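PDB 6HVG: alternansucrase from Leuconostoc mesenteroides, which is a large multidomain enzyme of glycoside hydrolase family 70, built around a barrel of eight parallel strands and carrying a bound calcium ion. Local coordinates for residues A[399-410]-A[1270-1281]; A[1208-1216]-A[1235-1243]. All blocks are in the same frame, centred on the assembly; numbering follows the deposited sequence.

Interaction 1 of 2, residues A[399-410]-A[1270-1281]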
loop_
_atom_site.group_PDB
_atom_site.type_symbol
_atom_site.label_atom_id
_atom_site.label_comp_id
_atom_site.label_asym_id
_atom_site.label_seq_id
_atom_site.Cartn_x
_atom_site.Cartn_y
_atom_site.Cartn_z
ATOM N N ASP A 399 -38.528 18.878 7.991
ATOM C CA ASP A 399 -38.628 17.465 7.599
ATOM C C ASP A 399 -37.947 17.204 6.250
ATOM O O ASP A 399 -37.384 18.115 5.648
ATOM C CB ASP A 399 -40.104 17.006 7.563
ATOM C CG ASP A 399 -40.981 17.886 6.679
ATOM O OD1 ASP A 399 -40.450 18.513 5.733
ATOM O OD2 ASP A 399 -42.202 17.959 6.953
ATOM N N LYS A 400 -37.997 15.956 5.788
ATOM C CA LYS A 400 -37.296 15.550 4.576
ATOM C C LYS A 400 -37.777 16.263 3.309
ATOM O O LYS A 400 -37.032 16.322 2.330
ATOM C CB LYS A 400 -37.391 14.038 4.397
ATOM C CG LYS A 400 -36.710 13.262 5.515
ATOM C CD LYS A 400 -36.563 11.770 5.241
ATOM C CE LYS A 400 -35.853 11.087 6.408
ATOM N NZ LYS A 400 -35.329 9.732 6.104
ATOM N N SER A 401 -38.991 16.821 3.325
ATOM C CA SER A 401 -39.488 17.603 2.176
ATOM C C SER A 401 -38.612 18.804 1.893
ATOM O O SER A 401 -38.154 19.001 0.769
ATOM C CB SER A 401 -40.907 18.109 2.413
ATOM O OG SER A 401 -41.820 17.038 2.422
ATOM N N SER A 402 -38.380 19.597 2.935
ATOM C CA SER A 402 -37.696 20.889 2.811
ATOM C C SER A 402 -36.182 20.839 3.008
ATOM O O SER A 402 -35.526 21.871 2.883
ATOM C CB SER A 402 -38.305 21.890 3.796
ATOM O OG SER A 402 -39.615 22.206 3.409
ATOM N N PHE A 403 -35.633 19.659 3.310
ATOM C CA PHE A 403 -34.187 19.507 3.555
ATOM C C PHE A 403 -33.593 18.321 2.812
ATOM O O PHE A 403 -34.040 17.199 3.005
ATOM C CB PHE A 403 -33.935 19.269 5.045
ATOM C CG PHE A 403 -33.917 20.516 5.886
ATOM C CD1 PHE A 403 -32.842 21.363 5.837
ATOM C CD2 PHE A 403 -34.967 20.802 6.758
ATOM C CE1 PHE A 403 -32.818 22.488 6.621
ATOM C CE2 PHE A 403 -34.945 21.921 7.548
ATOM C CZ PHE A 403 -33.866 22.766 7.483
ATOM N N GLU A 404 -32.575 18.561 1.993
ATOM C CA GLU A 404 -31.795 17.466 1.413
ATOM C C GLU A 404 -30.991 16.841 2.533
ATOM O O GLU A 404 -30.383 17.554 3.331
ATOM C CB GLU A 404 -30.867 17.965 0.292
ATOM C CG GLU A 404 -31.598 18.358 -0.998
ATOM C CD GLU A 404 -30.687 18.974 -2.052
ATOM O OE1 GLU A 404 -29.473 19.151 -1.808
ATOM O OE2 GLU A 404 -31.183 19.259 -3.160
ATOM N N ASN A 405 -30.958 15.518 2.591
ATOM C CA ASN A 405 -30.396 14.831 3.749
ATOM C C ASN A 405 -29.971 13.395 3.484
ATOM O O ASN A 405 -30.256 12.828 2.446
ATOM C CB ASN A 405 -31.430 14.831 4.867
ATOM C CG ASN A 405 -32.599 13.908 4.580
ATOM O OD1 ASN A 405 -32.790 12.885 5.249
ATOM N ND2 ASN A 405 -33.394 14.270 3.604
ATOM N N VAL A 406 -29.289 12.822 4.464
ATOM C CA VAL A 406 -28.960 11.401 4.503
ATOM C C VAL A 406 -29.404 10.901 5.872
ATOM O O VAL A 406 -28.959 11.411 6.903
ATOM C CB VAL A 406 -27.451 11.181 4.333
ATOM C CG1 VAL A 406 -27.121 9.692 4.199
ATOM C CG2 VAL A 406 -26.929 11.967 3.129
ATOM N N ASP A 407 -30.287 9.912 5.877
ATOM C CA ASP A 407 -30.864 9.326 7.116
ATOM C C ASP A 407 -31.296 10.355 8.138
ATOM O O ASP A 407 -31.177 10.131 9.346
ATOM C CB ASP A 407 -29.907 8.298 7.760
ATOM C CG ASP A 407 -29.772 7.029 6.936
ATOM O OD1 ASP A 407 -30.572 6.840 5.992
ATOM O OD2 ASP A 407 -28.869 6.219 7.238
ATOM N N GLY A 408 -31.813 11.473 7.640
ATOM C CA GLY A 408 -32.272 12.558 8.499
ATOM C C GLY A 408 -31.250 13.635 8.802
ATOM O O GLY A 408 -31.609 14.767 9.107
ATOM N N TYR A 409 -29.975 13.285 8.742
ATOM C CA TYR A 409 -28.922 14.224 9.063
ATOM C C TYR A 409 -28.670 15.171 7.900
ATOM O O TYR A 409 -29.075 14.875 6.773
ATOM C CB TYR A 409 -27.657 13.472 9.389
ATOM C CG TYR A 409 -27.769 12.680 10.644
ATOM C CD1 TYR A 409 -27.487 13.245 11.872
ATOM C CD2 TYR A 409 -28.184 11.372 10.614
ATOM C CE1 TYR A 409 -27.603 12.522 13.035
ATOM C CE2 TYR A 409 -28.294 10.632 11.778
ATOM C CZ TYR A 409 -28.000 11.217 12.983
ATOM O OH TYR A 409 -28.096 10.489 14.144
ATOM N N LEU A 410 -28.027 16.306 8.192
ATOM C CA LEU A 410 -27.716 17.298 7.185
ATOM C C LEU A 410 -26.240 17.270 6.855
ATOM O O LEU A 410 -25.447 16.838 7.659
ATOM C CB LEU A 410 -28.072 18.700 7.681
ATOM C CG LEU A 410 -29.454 18.931 8.278
ATOM C CD1 LEU A 410 -29.600 20.392 8.621
ATOM C CD2 LEU A 410 -30.559 18.499 7.336
ATOM N N TYR A 1270 -26.067 16.467 16.739
ATOM C CA TYR A 1270 -26.094 16.587 15.285
ATOM C C TYR A 1270 -27.485 16.998 14.851
ATOM O O TYR A 1270 -28.466 16.597 15.456
ATOM C CB TYR A 1270 -25.699 15.265 14.620
ATOM C CG TYR A 1270 -24.203 14.907 14.664
ATOM C CD1 TYR A 1270 -23.663 14.203 15.734
ATOM C CD2 TYR A 1270 -23.340 15.245 13.624
ATOM C CE1 TYR A 1270 -22.325 13.858 15.772
ATOM C CE2 TYR A 1270 -21.997 14.905 13.668
ATOM C CZ TYR A 1270 -21.511 14.202 14.738
ATOM O OH TYR A 1270 -20.186 13.884 14.794
ATOM N N PHE A 1271 -27.592 17.794 13.804
ATOM C CA PHE A 1271 -28.922 18.203 13.346
ATOM C C PHE A 1271 -29.656 17.019 12.736
ATOM O O PHE A 1271 -29.052 16.184 12.063
ATOM C CB PHE A 1271 -28.834 19.381 12.351
ATOM C CG PHE A 1271 -28.078 20.569 12.895
ATOM C CD1 PHE A 1271 -28.546 21.226 14.022
ATOM C CD2 PHE A 1271 -26.885 20.981 12.329
ATOM C CE1 PHE A 1271 -27.852 22.280 14.557
ATOM C CE2 PHE A 1271 -26.188 22.053 12.859
ATOM C CZ PHE A 1271 -26.667 22.700 13.968
ATOM N N ASN A 1272 -30.959 16.944 12.980
ATOM C CA ASN A 1272 -31.787 15.892 12.404
ATOM C C ASN A 1272 -33.230 16.329 12.176
ATOM O O ASN A 1272 -33.767 17.136 12.939
ATOM C CB ASN A 1272 -31.748 14.635 13.288
ATOM C CG ASN A 1272 -32.082 13.368 12.512
ATOM O OD1 ASN A 1272 -33.240 13.015 12.360
ATOM N ND2 ASN A 1272 -31.064 12.700 11.992
ATOM N N ILE A 1273 -33.855 15.764 11.142
ATOM C CA ILE A 1273 -35.229 16.127 10.746
ATOM C C ILE A 1273 -36.123 14.927 10.381
ATOM O O ILE A 1273 -37.167 15.099 9.768
ATOM C CB ILE A 1273 -35.198 17.060 9.526
ATOM C CG1 ILE A 1273 -34.246 16.488 8.480
ATOM C CG2 ILE A 1273 -34.789 18.470 9.934
ATOM C CD1 ILE A 1273 -34.674 16.741 7.066
ATOM N N ALA A 1274 -35.729 13.718 10.773
ATOM C CA ALA A 1274 -36.395 12.502 10.297
ATOM C C ALA A 1274 -37.781 12.331 10.901
ATOM O O ALA A 1274 -38.751 12.062 10.187
ATOM C CB ALA A 1274 -35.536 11.278 10.579
ATOM N N LYS A 1275 -37.864 12.496 12.216
ATOM C CA LYS A 1275 -39.123 12.372 12.933
ATOM C C LYS A 1275 -39.453 13.692 13.616
ATOM O O LYS A 1275 -38.627 14.239 14.351
ATOM C CB LYS A 1275 -39.033 11.255 13.967
ATOM C CG LYS A 1275 -38.798 9.882 13.367
ATOM C CD LYS A 1275 -38.750 8.817 14.449
ATOM C CE LYS A 1275 -37.961 7.599 13.998
ATOM N NZ LYS A 1275 -37.514 6.775 15.157
ATOM N N THR A 1276 -40.671 14.183 13.374
ATOM C CA THR A 1276 -41.146 15.481 13.895
ATOM C C THR A 1276 -41.055 15.656 15.430
ATOM O O THR A 1276 -40.995 16.794 15.916
ATOM C CB THR A 1276 -42.592 15.812 13.406
ATOM O OG1 THR A 1276 -43.418 14.638 13.437
ATOM C CG2 THR A 1276 -42.576 16.363 11.975
ATOM N N ASN A 1277 -41.029 14.546 16.181
ATOM C CA ASN A 1277 -40.915 14.604 17.654
ATOM C C ASN A 1277 -39.474 14.747 18.199
ATOM O O ASN A 1277 -39.283 14.915 19.402
ATOM C CB ASN A 1277 -41.632 13.396 18.309
ATOM C CG ASN A 1277 -43.140 13.620 18.471
ATOM O OD1 ASN A 1277 -43.954 12.864 17.940
ATOM N ND2 ASN A 1277 -43.513 14.666 19.200
ATOM N N GLU A 1278 -38.473 14.690 17.317
ATOM C CA GLU A 1278 -37.071 14.753 17.730
ATOM C C GLU A 1278 -36.235 15.570 16.731
ATOM O O GLU A 1278 -35.106 15.210 16.384
ATOM C CB GLU A 1278 -36.527 13.330 17.901
ATOM C CG GLU A 1278 -36.774 12.422 16.702
ATOM C CD GLU A 1278 -36.204 11.022 16.892
ATOM O OE1 GLU A 1278 -36.256 10.515 18.039
ATOM O OE2 GLU A 1278 -35.710 10.427 15.894
ATOM N N VAL A 1279 -36.806 16.688 16.291
ATOM C CA VAL A 1279 -36.141 17.609 15.386
ATOM C C VAL A 1279 -35.082 18.394 16.142
ATOM O O VAL A 1279 -35.300 18.804 17.266
ATOM C CB VAL A 1279 -37.158 18.565 14.710
ATOM C CG1 VAL A 1279 -36.494 19.803 14.112
ATOM C CG2 VAL A 1279 -37.889 17.815 13.613
ATOM N N PHE A 1280 -33.932 18.588 15.519
ATOM C CA PHE A 1280 -32.923 19.500 16.033
ATOM C C PHE A 1280 -32.386 20.289 14.853
ATOM O O PHE A 1280 -31.789 19.708 13.943
ATOM C CB PHE A 1280 -31.804 18.742 16.735
ATOM C CG PHE A 1280 -30.790 19.627 17.400
ATOM C CD1 PHE A 1280 -31.123 20.361 18.529
ATOM C CD2 PHE A 1280 -29.494 19.724 16.914
ATOM C CE1 PHE A 1280 -30.195 21.190 19.150
ATOM C CE2 PHE A 1280 -28.554 20.544 17.535
ATOM C CZ PHE A 1280 -28.905 21.272 18.661
ATOM N N LEU A 1281 -32.629 21.598 14.853
ATOM C CA LEU A 1281 -32.118 22.486 13.815
ATOM C C LEU A 1281 -31.539 23.739 14.442
ATOM O O LEU A 1281 -31.806 24.022 15.606
ATOM C CB LEU A 1281 -33.228 22.888 12.868
ATOM C CG LEU A 1281 -33.687 21.833 11.887
ATOM C CD1 LEU A 1281 -35.096 22.180 11.402
ATOM C CD2 LEU A 1281 -32.712 21.694 10.730
HETATM O O HOH W 1 -26.770 16.795 11.004
#
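A type I' beta turn from V406 to Y409 presses G408 and Y409 against N1272 and I1273, joining two loops some 860 residues apart. I1273 N donates to G408 O at 3.2 Å, a bent bond (142° at the hydrogen). Glycine suits this corner: the turn needs positive phi, and without a side chain G408 lets N1272 and A1274 close in. In N1272, CG lies anti to the backbone N (chi1 -156°), which turns the amide toward the Y409 ring. OD1 accepts from A1274 N (3.0 Å) in an Asx turn, while ND2 lies over the centre of one face of that ring, 3.3 Å above it, with the planes 82° apart. Y1270 CB meets the ring's edge at Y409 CE1 (3.7 Å). Elsewhere apolar side chains meet: branched I1273 fills in between the loops, CD1 on F403 CB and CG2 near F403 CD2 (3.9 Å), and L1281 CD2 touches both F403 CZ (3.6 Å) and L410 CD1 (4.0 Å). A water links L410 N to F1271 O. Around the contact, the Y409 hydroxyl bonds R543 O, V406 and Y409 lean on V1169 of strand 1166-1175, and E404 pairs by its backbone with W415 of strand 415-416.

Interaction 2 of 2, residues A[1208-1216]-A[1235-1243]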
loop_
_atom_site.group_PDB
_atom_site.type_symbol
_atom_site.label_atom_id
_atom_site.label_comp_id
_atom_site.label_asym_id
_atom_site.label_seq_id
_atom_site.Cartn_x
_atom_site.Cartn_y
_atom_site.Cartn_z
ATOM N N GLY A 1208 -29.760 -13.102 -4.592
ATOM C CA GLY A 1208 -29.382 -13.085 -3.170
ATOM C C GLY A 1208 -30.246 -14.012 -2.337
ATOM O O GLY A 1208 -31.446 -13.988 -2.450
ATOM N N GLY A 1209 -29.613 -14.856 -1.529
ATOM C CA GLY A 1209 -30.301 -15.813 -0.653
ATOM C C GLY A 1209 -31.260 -16.853 -1.240
ATOM O O GLY A 1209 -31.835 -17.650 -0.502
ATOM N N GLU A 1210 -31.423 -16.879 -2.559
ATOM C CA GLU A 1210 -32.445 -17.716 -3.209
ATOM C C GLU A 1210 -32.244 -19.227 -3.085
ATOM O O GLU A 1210 -33.203 -19.974 -3.129
ATOM C CB GLU A 1210 -32.542 -17.350 -4.700
ATOM C CG GLU A 1210 -33.150 -15.974 -4.974
ATOM C CD GLU A 1210 -34.640 -15.907 -4.709
ATOM O OE1 GLU A 1210 -35.389 -16.725 -5.285
ATOM O OE2 GLU A 1210 -35.049 -15.039 -3.917
ATOM N N PHE A 1211 -31.001 -19.668 -2.939
ATOM C CA PHE A 1211 -30.659 -21.090 -2.942
ATOM C C PHE A 1211 -30.570 -21.705 -1.547
ATOM O O PHE A 1211 -30.423 -22.926 -1.414
ATOM C CB PHE A 1211 -29.345 -21.305 -3.728
ATOM C CG PHE A 1211 -29.327 -20.584 -5.049
ATOM C CD1 PHE A 1211 -30.166 -20.983 -6.081
ATOM C CD2 PHE A 1211 -28.525 -19.470 -5.244
ATOM C CE1 PHE A 1211 -30.185 -20.296 -7.286
ATOM C CE2 PHE A 1211 -28.537 -18.778 -6.445
ATOM C CZ PHE A 1211 -29.365 -19.194 -7.469
ATOM N N LEU A 1212 -30.670 -20.877 -0.515
ATOM C CA LEU A 1212 -30.457 -21.318 0.863
ATOM C C LEU A 1212 -31.545 -22.237 1.395
ATOM O O LEU A 1212 -31.263 -23.182 2.134
ATOM C CB LEU A 1212 -30.356 -20.110 1.795
ATOM C CG LEU A 1212 -29.149 -19.187 1.595
ATOM C CD1 LEU A 1212 -29.331 -17.895 2.371
ATOM C CD2 LEU A 1212 -27.850 -19.858 2.002
ATOM N N ASP A 1213 -32.791 -21.947 1.050
ATOM C CA ASP A 1213 -33.898 -22.741 1.544
ATOM C C ASP A 1213 -33.863 -24.157 0.979
ATOM O O ASP A 1213 -34.070 -25.120 1.715
ATOM C CB ASP A 1213 -35.237 -22.045 1.230
ATOM C CG ASP A 1213 -35.417 -20.734 1.999
ATOM O OD1 ASP A 1213 -34.705 -20.517 3.001
ATOM O OD2 ASP A 1213 -36.285 -19.933 1.612
ATOM N N LYS A 1214 -33.616 -24.290 -0.318
ATOM C CA LYS A 1214 -33.412 -25.613 -0.922
ATOM C C LYS A 1214 -32.248 -26.354 -0.257
ATOM O O LYS A 1214 -32.320 -27.560 -0.041
ATOM C CB LYS A 1214 -33.135 -25.479 -2.425
ATOM C CG LYS A 1214 -33.130 -26.793 -3.200
ATOM C CD LYS A 1214 -34.553 -27.304 -3.417
ATOM C CE LYS A 1214 -34.683 -28.819 -3.266
ATOM N NZ LYS A 1214 -36.058 -29.238 -2.880
ATOM N N LEU A 1215 -31.176 -25.622 0.049
ATOM C CA LEU A 1215 -29.994 -26.186 0.697
ATOM C C LEU A 1215 -30.237 -26.611 2.150
ATOM O O LEU A 1215 -29.671 -27.609 2.588
ATOM C CB LEU A 1215 -28.818 -25.211 0.633
ATOM C CG LEU A 1215 -28.087 -25.074 -0.702
ATOM C CD1 LEU A 1215 -27.090 -23.932 -0.639
ATOM C CD2 LEU A 1215 -27.347 -26.338 -1.096
ATOM N N ARG A 1216 -31.051 -25.862 2.894
ATOM C CA ARG A 1216 -31.347 -26.193 4.303
ATOM C C ARG A 1216 -32.219 -27.442 4.390
ATOM O O ARG A 1216 -31.998 -28.307 5.232
ATOM C CB ARG A 1216 -32.053 -25.031 5.010
ATOM C CG ARG A 1216 -32.040 -25.138 6.532
ATOM C CD ARG A 1216 -33.284 -24.563 7.201
ATOM N NE ARG A 1216 -33.138 -23.141 7.523
ATOM C CZ ARG A 1216 -33.619 -22.130 6.801
ATOM N NH1 ARG A 1216 -34.302 -22.352 5.677
ATOM N NH2 ARG A 1216 -33.410 -20.877 7.217
ATOM N N ASP A 1235 -26.848 -18.234 9.521
ATOM C CA ASP A 1235 -28.233 -17.853 9.667
ATOM C C ASP A 1235 -28.819 -17.524 8.301
ATOM O O ASP A 1235 -28.595 -16.448 7.769
ATOM C CB ASP A 1235 -28.330 -16.664 10.642
ATOM C CG ASP A 1235 -29.755 -16.225 10.916
ATOM O OD1 ASP A 1235 -30.708 -16.861 10.397
ATOM O OD2 ASP A 1235 -29.913 -15.215 11.647
ATOM N N ALA A 1236 -29.563 -18.471 7.742
ATOM C CA ALA A 1236 -30.310 -18.247 6.506
ATOM C C ALA A 1236 -31.734 -17.713 6.746
ATOM O O ALA A 1236 -32.520 -17.594 5.798
ATOM C CB ALA A 1236 -30.357 -19.536 5.685
ATOM N N SER A 1237 -32.073 -17.388 7.996
ATOM C CA SER A 1237 -33.412 -16.869 8.314
ATOM C C SER A 1237 -33.619 -15.444 7.756
ATOM O O SER A 1237 -34.747 -14.967 7.645
ATOM C CB SER A 1237 -33.663 -16.903 9.823
ATOM O OG SER A 1237 -33.053 -15.796 10.466
ATOM N N THR A 1238 -32.520 -14.776 7.405
ATOM C CA THR A 1238 -32.549 -13.453 6.788
ATOM C C THR A 1238 -31.744 -13.492 5.479
ATOM O O THR A 1238 -30.616 -13.990 5.445
ATOM C CB THR A 1238 -31.940 -12.433 7.763
ATOM O OG1 THR A 1238 -32.508 -12.637 9.070
ATOM C CG2 THR A 1238 -32.196 -11.021 7.317
ATOM N N LYS A 1239 -32.327 -12.979 4.403
ATOM C CA LYS A 1239 -31.687 -13.002 3.088
ATOM C C LYS A 1239 -31.162 -11.609 2.734
ATOM O O LYS A 1239 -31.796 -10.623 3.080
ATOM C CB LYS A 1239 -32.674 -13.462 2.007
ATOM C CG LYS A 1239 -32.787 -14.960 1.836
ATOM C CD LYS A 1239 -33.923 -15.553 2.635
ATOM C CE LYS A 1239 -33.953 -17.065 2.509
ATOM N NZ LYS A 1239 -34.553 -17.668 3.728
ATOM N N ILE A 1240 -30.023 -11.540 2.036
ATOM C CA ILE A 1240 -29.427 -10.265 1.620
ATOM C C ILE A 1240 -29.646 -10.043 0.126
ATOM O O ILE A 1240 -28.841 -10.492 -0.690
ATOM C CB ILE A 1240 -27.905 -10.209 1.937
ATOM C CG1 ILE A 1240 -27.647 -10.466 3.424
ATOM C CG2 ILE A 1240 -27.314 -8.853 1.557
ATOM C CD1 ILE A 1240 -26.178 -10.578 3.802
ATOM N N LYS A 1241 -30.734 -9.359 -0.219
ATOM C CA LYS A 1241 -30.996 -8.915 -1.593
ATOM C C LYS A 1241 -30.385 -7.530 -1.858
ATOM O O LYS A 1241 -30.232 -7.118 -3.009
ATOM C CB LYS A 1241 -32.498 -8.804 -1.865
ATOM C CG LYS A 1241 -33.331 -10.071 -1.759
ATOM C CD LYS A 1241 -32.673 -11.255 -2.426
ATOM C CE LYS A 1241 -33.695 -12.347 -2.710
ATOM N NZ LYS A 1241 -34.288 -12.166 -4.052
ATOM N N GLN A 1242 -30.063 -6.807 -0.779
ATOM C CA GLN A 1242 -29.483 -5.472 -0.879
ATOM C C GLN A 1242 -28.423 -5.291 0.193
ATOM O O GLN A 1242 -28.698 -5.481 1.365
ATOM C CB GLN A 1242 -30.577 -4.427 -0.704
ATOM C CG GLN A 1242 -30.118 -2.986 -0.905
ATOM C CD GLN A 1242 -31.229 -2.004 -0.613
ATOM O OE1 GLN A 1242 -31.877 -2.084 0.432
ATOM N NE2 GLN A 1242 -31.448 -1.065 -1.521
ATOM N N TRP A 1243 -27.208 -4.925 -0.198
ATOM C CA TRP A 1243 -26.184 -4.586 0.787
ATOM C C TRP A 1243 -26.506 -3.251 1.440
ATOM O O TRP A 1243 -27.117 -2.391 0.837
ATOM C CB TRP A 1243 -24.791 -4.510 0.149
ATOM C CG TRP A 1243 -24.278 -5.824 -0.282
ATOM C CD1 TRP A 1243 -24.190 -6.298 -1.566
ATOM C CD2 TRP A 1243 -23.808 -6.867 0.559
ATOM N NE1 TRP A 1243 -23.690 -7.573 -1.567
ATOM C CE2 TRP A 1243 -23.455 -7.950 -0.272
ATOM C CE3 TRP A 1243 -23.642 -6.996 1.935
ATOM C CZ2 TRP A 1243 -22.957 -9.145 0.239
ATOM C CZ3 TRP A 1243 -23.133 -8.197 2.442
ATOM C CH2 TRP A 1243 -22.802 -9.244 1.597
#
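The R1216 guanidinium comes up to the turn at A1236 and S1237: S1237 N lies at its edge, near its plane, and NH2 comes within 3.7 Å of A1236 CB. The flat carboxylate of D1213 takes two cations on one oxygen. K1239 NZ reaches D1213 OD1 (2.9 Å) on the syn side, little out of the plane, whereas R1216 NH1 meets the same OD1 at 3.3 Å from well above it, 40° out. The E1210 carboxylate is likewise approached from above its plane, by K1241 NZ at OE2 (3.0 Å).

Lysine suits position 1239 because its long chain can do two jobs. Its CG packs on G1209 CA (3.6 Å), a closeness that a residue without a side chain permits, and a bend at chi2 (94°) carries the amine on to D1213. There NZ also donates to A1236 O (2.9 Å), almost straight in line with the carbonyl (172°), and this bond ties the lysine to its own loop. Beside the salt bridges, L1212 CD1 rests on A1236 CB (3.8 Å); the small alanine fits between L1212 and R1216, and F1223 of helix 1220-1224 touches all three.

K1241 NZ has a further partner in A1205 O, in helix 1203-1207, which ends just before G1208, so the lysine joins a backbone carbonyl near that helix's C-terminal end to E1210. With two cations converging on D1213 and K1241 beside E1210, both acids are probably held ionised, and they probably offset much of the positive charge on this partly exposed surface.

How the interactions relate
Along the chain the order is 399-410, 1208-1216, 1235-1243, 1270-1281, so both segments of interaction 2 lie within the span of chain whose ends interaction 1 brings together. The two centres are 34 Å apart, and the nearest atoms are separated by about 11 Å. Both are tied to the six-stranded antiparallel sheet, interaction 1 by packing on strand 1166-1175 and interaction 2 by the chain leading from 1235-1243 into strand 1248-1252. Interaction 2 is local, fastening a turn and the start of helix 1212-1218 to the loop that comes after helix 1220-1224. Interaction 1 brings together distant parts of the sequence, consistent with the U-shaped course of family 70 enzymes, whose domains are mostly assembled from discontinuous segments.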